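Local coordinates for putative Hit-like protein involved in cell-cycle regulation (Streptococcus mutans, PDB 3L7X) that is a zinc-binding member of the histidine triad family, probably a nucleotide hydrolase or transferase, and has been tentatively linked to cell-cycle regulation, at residues N116-N121 with H133-P138. Sequence-based numbering, arbitrary orientation.
Sequences NIINNN and HVHLVP. With NA (sodium ion), chain C.
The Ile118 carbonyl oxygen accepts one short hydrogen bond from the facing antiparallel strand, from His135 N (2.6 Å) in its carbonyl plane, with a CA-H...O contact from Val134 and the imidazole edge of His135, through CD2 at 3.3 Å, beside it. Ile118 N returns a bond to His135 O, approaching on a lone pair. One hydrogen-bonded pair further along, Asn116 and Val137 repeat the exchange; Val137 N meets Asn116 O in plane, whereas Asn116 N comes to Val137 O tilted 32° from the carbonyl plane. Between these pairs Ile117 turns to the face that carries Val134 and Leu136, where its CG2 presses tightly on Val134 CG1 (3.5 Å) and its CG1 lies alongside Leu136 CD2. Helix 99-110 packs against Val134 and Leu136. Past Asn119 and Val134 the strands part and water joins them, one molecule accepting from Asn120 N and donating to His133 O. The same water binds a sodium ion, which His133 NE2 (2.8 Å) and His135 NE2 (2.9 Å) also hold, the latter in the plane of its ring. His133 reaches the ion with CG set between its backbone N and carbonyl carbon (chi1 42°), and its ND1 is bonded to His131 O. Strand 116-121 pairs on with its counterpart in the second subunit, whose Asn116 bonds the Asn120 amide oxygen. His133, just before strand 134-139 and the predicted nucleotidylated residue, and His135, at its start inside the continued sheet, are the last two alternating histidines of the predicted triad motif begun by His131 that marks the HIT fold.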
loop_
_atom_site.group_PDB
_atom_site.type_symbol
_atom_site.label_atom_id
_atom_site.label_comp_id
_atom_site.label_asym_id
_atom_site.label_seq_id
_atom_site.Cartn_x
_atom_site.Cartn_y
_atom_site.Cartn_z
ATOM N N ASN A 116 -6.880 0.626 -6.326
ATOM C CA ASN A 116 -5.458 0.408 -6.020
ATOM C C ASN A 116 -5.015 1.205 -4.803
ATOM O O ASN A 116 -5.371 2.393 -4.697
ATOM C CB ASN A 116 -4.550 0.831 -7.166
ATOM C CG ASN A 116 -4.903 0.101 -8.483
ATOM O OD1 ASN A 116 -5.643 0.617 -9.311
ATOM N ND2 ASN A 116 -4.388 -1.161 -8.630
ATOM N N ILE A 117 -4.241 0.557 -3.944
ATOM C CA ILE A 117 -3.625 1.237 -2.772
ATOM C C ILE A 117 -2.148 1.364 -3.042
ATOM O O ILE A 117 -1.488 0.330 -3.323
ATOM C CB ILE A 117 -3.860 0.374 -1.497
ATOM C CG1 ILE A 117 -5.359 0.408 -1.200
ATOM C CG2 ILE A 117 -3.069 0.992 -0.297
ATOM C CD1 ILE A 117 -5.758 -0.571 -0.072
ATOM N N ILE A 118 -1.593 2.595 -3.038
ATOM C CA ILE A 118 -0.203 2.743 -3.509
ATOM C C ILE A 118 0.579 3.680 -2.614
ATOM O O ILE A 118 0.062 4.753 -2.244
ATOM C CB ILE A 118 -0.198 3.369 -4.927
ATOM C CG1 ILE A 118 -0.991 2.450 -5.875
ATOM C CG2 ILE A 118 1.226 3.548 -5.499
ATOM C CD1 ILE A 118 -1.267 3.108 -7.253
ATOM N N ASN A 119 1.777 3.248 -2.236
ATOM C CA ASN A 119 2.700 4.162 -1.523
ATOM C C ASN A 119 3.996 4.233 -2.287
ATOM O O ASN A 119 4.619 3.203 -2.559
ATOM C CB ASN A 119 2.918 3.714 -0.069
ATOM C CG ASN A 119 3.893 4.624 0.640
ATOM O OD1 ASN A 119 3.590 5.832 0.926
ATOM N ND2 ASN A 119 5.047 4.112 0.924
ATOM N N ASN A 120 4.455 5.465 -2.604
ATOM C CA ASN A 120 5.642 5.586 -3.439
ATOM C C ASN A 120 6.794 6.093 -2.558
ATOM O O ASN A 120 6.607 7.041 -1.805
ATOM C CB ASN A 120 5.411 6.650 -4.536
ATOM C CG ASN A 120 4.391 6.171 -5.567
ATOM O OD1 ASN A 120 4.153 4.951 -5.625
ATOM N ND2 ASN A 120 3.758 7.066 -6.302
ATOM N N ASN A 121 7.962 5.470 -2.676
ATOM C CA ASN A 121 9.068 5.807 -1.810
ATOM C C ASN A 121 10.264 6.236 -2.598
ATOM O O ASN A 121 10.888 5.404 -3.292
ATOM C CB ASN A 121 9.471 4.593 -0.961
ATOM C CG ASN A 121 8.348 4.096 -0.086
ATOM O OD1 ASN A 121 8.308 4.437 1.074
ATOM N ND2 ASN A 121 7.402 3.312 -0.626
ATOM N N HIS A 133 2.470 9.330 2.088
ATOM C CA HIS A 133 1.058 9.419 1.738
ATOM C C HIS A 133 0.707 8.113 1.010
ATOM O O HIS A 133 1.515 7.617 0.207
ATOM C CB HIS A 133 0.745 10.630 0.821
ATOM C CG HIS A 133 1.723 10.875 -0.282
ATOM N ND1 HIS A 133 2.975 11.397 -0.031
ATOM C CD2 HIS A 133 1.597 10.814 -1.639
ATOM C CE1 HIS A 133 3.598 11.620 -1.186
ATOM N NE2 HIS A 133 2.786 11.282 -2.171
ATOM N N VAL A 134 -0.466 7.560 1.347
ATOM C CA VAL A 134 -0.954 6.372 0.655
ATOM C C VAL A 134 -2.046 6.752 -0.280
ATOM O O VAL A 134 -3.066 7.414 0.097
ATOM C CB VAL A 134 -1.511 5.368 1.688
ATOM C CG1 VAL A 134 -1.976 4.039 0.943
ATOM C CG2 VAL A 134 -0.462 5.075 2.734
ATOM N N HIS A 135 -1.858 6.425 -1.565
ATOM C CA HIS A 135 -2.905 6.763 -2.548
ATOM C C HIS A 135 -4.015 5.680 -2.485
ATOM O O HIS A 135 -3.692 4.502 -2.413
ATOM C CB HIS A 135 -2.397 6.601 -3.966
ATOM C CG HIS A 135 -1.294 7.545 -4.340
ATOM N ND1 HIS A 135 -1.514 8.637 -5.156
ATOM C CD2 HIS A 135 0.022 7.544 -4.040
ATOM C CE1 HIS A 135 -0.377 9.286 -5.329
ATOM N NE2 HIS A 135 0.578 8.642 -4.666
ATOM N N LEU A 136 -5.270 6.125 -2.538
ATOM C CA LEU A 136 -6.426 5.173 -2.780
ATOM C C LEU A 136 -6.953 5.601 -4.122
ATOM O O LEU A 136 -7.409 6.725 -4.266
ATOM C CB LEU A 136 -7.496 5.335 -1.708
ATOM C CG LEU A 136 -7.008 5.240 -0.254
ATOM C CD1 LEU A 136 -8.220 5.356 0.730
ATOM C CD2 LEU A 136 -6.274 3.972 0.020
ATOM N N VAL A 137 -6.850 4.742 -5.128
ATOM C CA VAL A 137 -7.173 5.114 -6.521
ATOM C C VAL A 137 -8.353 4.209 -6.920
ATOM O O VAL A 137 -8.163 3.005 -7.291
ATOM C CB VAL A 137 -5.993 4.844 -7.459
ATOM C CG1 VAL A 137 -6.327 5.244 -8.885
ATOM C CG2 VAL A 137 -4.706 5.581 -6.969
ATOM N N PRO A 138 -9.560 4.756 -6.890
ATOM C CA PRO A 138 -10.724 3.940 -7.363
ATOM C C PRO A 138 -10.546 3.583 -8.827
ATOM O O PRO A 138 -10.006 4.372 -9.650
ATOM C CB PRO A 138 -11.898 4.924 -7.166
ATOM C CG PRO A 138 -11.453 5.800 -5.946
ATOM C CD PRO A 138 -9.980 6.081 -6.384
HETATM NA NA NA C . 3.346 9.551 -4.261
HETATM O O HOH W 1 3.142 7.772 -2.020
HETATM O O HOH W 2 5.015 8.542 0.401
HETATM O O HOH W 3 3.852 10.049 -6.758
#